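Local coordinates for sensor protein (Vibrio parahaemolyticus, PDB 3I9Y) that probably acts as a membrane-bound histidine kinase of a TMAO-responsive two-component system, of which this chain is the sensor domain, at residues L174-E179 with Q190-A195. Numbering follows the deposited sequence.
Sequences LNQIEE and QQIQTA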
ATOM      1  N   LEU A 174     -17.074 -15.369  -3.189  1.00 21.92           N
ATOM      2  CA  LEU A 174     -15.681 -15.400  -3.641  1.00 21.82           C
ATOM      3  C   LEU A 174     -15.447 -14.309  -4.744  1.00 20.89           C
ATOM      4  O   LEU A 174     -14.408 -13.637  -4.789  1.00 20.35           O
ATOM      5  CB  LEU A 174     -15.421 -16.741  -4.264  1.00 23.80           C
ATOM      6  CG  LEU A 174     -14.050 -17.303  -4.176  1.00 27.06           C
ATOM      7  CD1 LEU A 174     -13.777 -18.206  -5.383  1.00 27.68           C
ATOM      8  CD2 LEU A 174     -12.814 -16.325  -3.800  1.00 26.70           C
ATOM      9  N   ASN A 175     -16.397 -14.063  -5.606  1.00 18.40           N
ATOM     10  CA  ASN A 175     -16.216 -12.998  -6.610  1.00 17.19           C
ATOM     11  C   ASN A 175     -16.109 -11.669  -5.836  1.00 16.60           C
ATOM     12  O   ASN A 175     -15.308 -10.814  -6.270  1.00 17.00           O
ATOM     13  CB  ASN A 175     -17.502 -12.879  -7.620  1.00 16.72           C
ATOM     14  CG  ASN A 175     -17.549 -14.072  -8.660  1.00 18.42           C
ATOM     15  OD1 ASN A 175     -16.535 -14.774  -8.893  1.00 17.52           O
ATOM     16  ND2 ASN A 175     -18.702 -14.295  -9.255  1.00 12.44           N
ATOM     17  N   GLN A 176     -16.896 -11.461  -4.779  1.00 15.78           N
ATOM     18  CA  GLN A 176     -16.829 -10.194  -3.967  1.00 19.11           C
ATOM     19  C   GLN A 176     -15.412  -9.986  -3.395  1.00 19.22           C
ATOM     20  O   GLN A 176     -14.860  -8.910  -3.497  1.00 19.04           O
ATOM     21  CB  GLN A 176     -17.799 -10.208  -2.698  1.00 17.36           C
ATOM     22  CG  GLN A 176     -19.270 -10.139  -3.249  1.00 23.94           C
ATOM     23  CD  GLN A 176     -20.212 -10.312  -2.102  1.00 24.92           C
ATOM     24  OE1 GLN A 176     -20.073 -11.199  -1.228  1.00 26.57           O
ATOM     25  NE2 GLN A 176     -21.123  -9.404  -2.029  1.00 27.33           N
ATOM     26  N   ILE A 177     -14.838 -11.041  -2.782  1.00 19.83           N
ATOM     27  CA  ILE A 177     -13.508 -10.920  -2.202  1.00 20.76           C
ATOM     28  C   ILE A 177     -12.509 -10.660  -3.370  1.00 21.11           C
ATOM     29  O   ILE A 177     -11.734  -9.752  -3.197  1.00 20.92           O
ATOM     30  CB  ILE A 177     -13.146 -12.220  -1.546  1.00 22.06           C
ATOM     31  CG1 ILE A 177     -13.999 -12.271  -0.249  1.00 26.59           C
ATOM     32  CG2 ILE A 177     -11.703 -12.052  -0.958  1.00 25.25           C
ATOM     33  CD1 ILE A 177     -13.579 -13.701   0.529  1.00 31.19           C
ATOM     34  N   GLU A 178     -12.528 -11.385  -4.548  1.00 18.95           N
ATOM     35  CA  GLU A 178     -11.577 -11.102  -5.647  1.00 20.36           C
ATOM     36  C   GLU A 178     -11.791  -9.656  -6.107  1.00 22.50           C
ATOM     37  O   GLU A 178     -10.798  -8.936  -6.423  1.00 23.46           O
ATOM     38  CB  GLU A 178     -11.864 -12.055  -6.933  1.00 20.85           C
ATOM     39  CG  GLU A 178     -11.596 -13.509  -6.439  1.00 24.94           C
ATOM     40  CD  GLU A 178     -10.127 -13.910  -6.420  1.00 27.65           C
ATOM     41  OE1 GLU A 178      -9.281 -13.045  -6.706  1.00 24.63           O
ATOM     42  OE2 GLU A 178      -9.874 -15.112  -6.124  1.00 30.84           O
ATOM     43  N   GLU A 179     -13.063  -9.147  -6.142  1.00 21.81           N
ATOM     44  CA  GLU A 179     -13.225  -7.806  -6.680  1.00 21.04           C
ATOM     45  C   GLU A 179     -12.640  -6.740  -5.636  1.00 22.39           C
ATOM     46  O   GLU A 179     -12.001  -5.727  -6.015  1.00 22.12           O
ATOM     47  CB  GLU A 179     -14.727  -7.502  -6.781  1.00 22.93           C
ATOM     48  CG  GLU A 179     -14.792  -6.069  -7.122  1.00 28.21           C
ATOM     49  CD  GLU A 179     -16.139  -5.579  -7.521  1.00 34.98           C
ATOM     50  OE1 GLU A 179     -17.111  -6.049  -6.897  1.00 35.10           O
ATOM     51  OE2 GLU A 179     -16.244  -4.619  -8.435  1.00 41.14           O
ATOM     52  N   GLN A 190     -15.921  -0.249   1.259  1.00 27.76           N
ATOM     53  CA  GLN A 190     -16.849  -0.450   2.383  1.00 28.47           C
ATOM     54  C   GLN A 190     -18.215  -1.073   2.032  1.00 29.17           C
ATOM     55  O   GLN A 190     -18.869  -1.730   2.825  1.00 27.97           O
ATOM     56  CB  GLN A 190     -17.094   0.940   2.998  1.00 30.31           C
ATOM     57  CG  GLN A 190     -15.752   1.545   3.366  1.00 36.28           C
ATOM     58  CD  GLN A 190     -15.913   2.777   4.328  1.00 42.00           C
ATOM     59  OE1 GLN A 190     -16.032   3.952   3.932  1.00 43.31           O
ATOM     60  NE2 GLN A 190     -15.978   2.471   5.593  1.00 44.70           N
ATOM     61  N   GLN A 191     -18.694  -0.730   0.856  1.00 30.79           N
ATOM     62  CA  GLN A 191     -19.934  -1.320   0.401  1.00 33.18           C
ATOM     63  C   GLN A 191     -19.799  -2.871   0.155  1.00 31.49           C
ATOM     64  O   GLN A 191     -20.706  -3.679   0.469  1.00 30.72           O
ATOM     65  CB  GLN A 191     -20.096  -0.686  -0.869  1.00 36.30           C
ATOM     66  CG  GLN A 191     -21.407  -0.481  -1.212  1.00 45.90           C
ATOM     67  CD  GLN A 191     -21.307   0.592  -2.283  1.00 51.70           C
ATOM     68  OE1 GLN A 191     -21.194   1.812  -1.924  1.00 53.20           O
ATOM     69  NE2 GLN A 191     -21.202   0.148  -3.624  1.00 53.12           N
ATOM     70  N   ILE A 192     -18.613  -3.285  -0.371  1.00 28.74           N
ATOM     71  CA  ILE A 192     -18.418  -4.734  -0.653  1.00 27.07           C
ATOM     72  C   ILE A 192     -18.273  -5.378   0.613  1.00 25.29           C
ATOM     73  O   ILE A 192     -18.818  -6.421   0.855  1.00 25.87           O
ATOM     74  CB  ILE A 192     -17.178  -5.020  -1.473  1.00 27.58           C
ATOM     75  CG1 ILE A 192     -17.534  -4.555  -2.830  1.00 28.98           C
ATOM     76  CG2 ILE A 192     -17.100  -6.569  -1.701  1.00 27.56           C
ATOM     77  CD1 ILE A 192     -16.696  -5.315  -3.882  1.00 33.42           C
ATOM     78  N   GLN A 193     -17.635  -4.695   1.560  1.00 24.10           N
ATOM     79  CA  GLN A 193     -17.555  -5.332   2.880  1.00 23.84           C
ATOM     80  C   GLN A 193     -18.959  -5.612   3.497  1.00 25.40           C
ATOM     81  O   GLN A 193     -19.178  -6.625   4.203  1.00 24.28           O
ATOM     82  CB  GLN A 193     -16.844  -4.341   3.830  1.00 23.72           C
ATOM     83  CG  GLN A 193     -16.750  -4.735   5.280  1.00 25.34           C
ATOM     84  CD  GLN A 193     -15.882  -3.638   6.106  1.00 29.13           C
ATOM     85  OE1 GLN A 193     -15.854  -2.406   5.796  1.00 29.80           O
ATOM     86  NE2 GLN A 193     -15.216  -4.104   7.161  1.00 30.58           N
ATOM     87  N   THR A 194     -19.891  -4.633   3.403  1.00 27.44           N
ATOM     88  CA  THR A 194     -21.140  -4.916   4.193  1.00 28.42           C
ATOM     89  C   THR A 194     -21.989  -5.892   3.274  1.00 27.40           C
ATOM     90  O   THR A 194     -22.668  -6.793   3.745  1.00 26.33           O
ATOM     91  CB  THR A 194     -21.996  -3.617   4.575  1.00 31.27           C
ATOM     92  OG1 THR A 194     -22.746  -3.232   3.416  1.00 36.52           O
ATOM     93  CG2 THR A 194     -21.225  -2.502   4.938  1.00 29.39           C
ATOM     94  N   ALA A 195     -21.831  -5.742   1.983  1.00 27.71           N
ATOM     95  CA  ALA A 195     -22.473  -6.700   1.108  1.00 29.60           C
ATOM     96  C   ALA A 195     -21.960  -8.204   1.360  1.00 31.46           C
ATOM     97  O   ALA A 195     -22.736  -9.175   1.397  1.00 33.45           O
ATOM     98  CB  ALA A 195     -22.231  -6.309  -0.293  1.00 27.93           C
TER
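Ile192 meets Gln176 and Glu179 with different branches. Its first torsion (chi1 -73°) puts CG2 anti to the backbone N, against the root of Gln176, 3.8 Å from CB and 3.7 Å from the carbonyl O of that residue. CG1 lies anti to the carbonyl carbon, and a near-anti second torsion carries CD1 on to Glu179. The two side chains cross at a slant: CD1 lies 3.8 Å from Glu179 CG and 3.1 Å from OE1, a short methyl-carboxylate approach and no hydrogen bond. That carboxylate takes its charge partner elsewhere, in a salt bridge from OE1 to Arg188 on the helix of Ile192. Gln176 extends beyond CG (chi2 173°) and presents the NE2 end of its amide to Ala195, 3.7 Å from CB; OE1 is hydrogen-bonded to Asn199, which satisfies this buried acceptor. No hydrogen bond joins the segments and 200 Å² is buried, so packing carries the contact. Ile192 also touches Phe233 of helix 232-267; Ile177, beside Gln176, packs on Val101 and Met104 of helix 63-114 and touches Phe196. The segment axes approach to 10.1 Å at 159°, antiparallel, as consecutive helices 158-180 and 186-208 pack, consistent with one of the sensor domain's two stacked four-helix bundles.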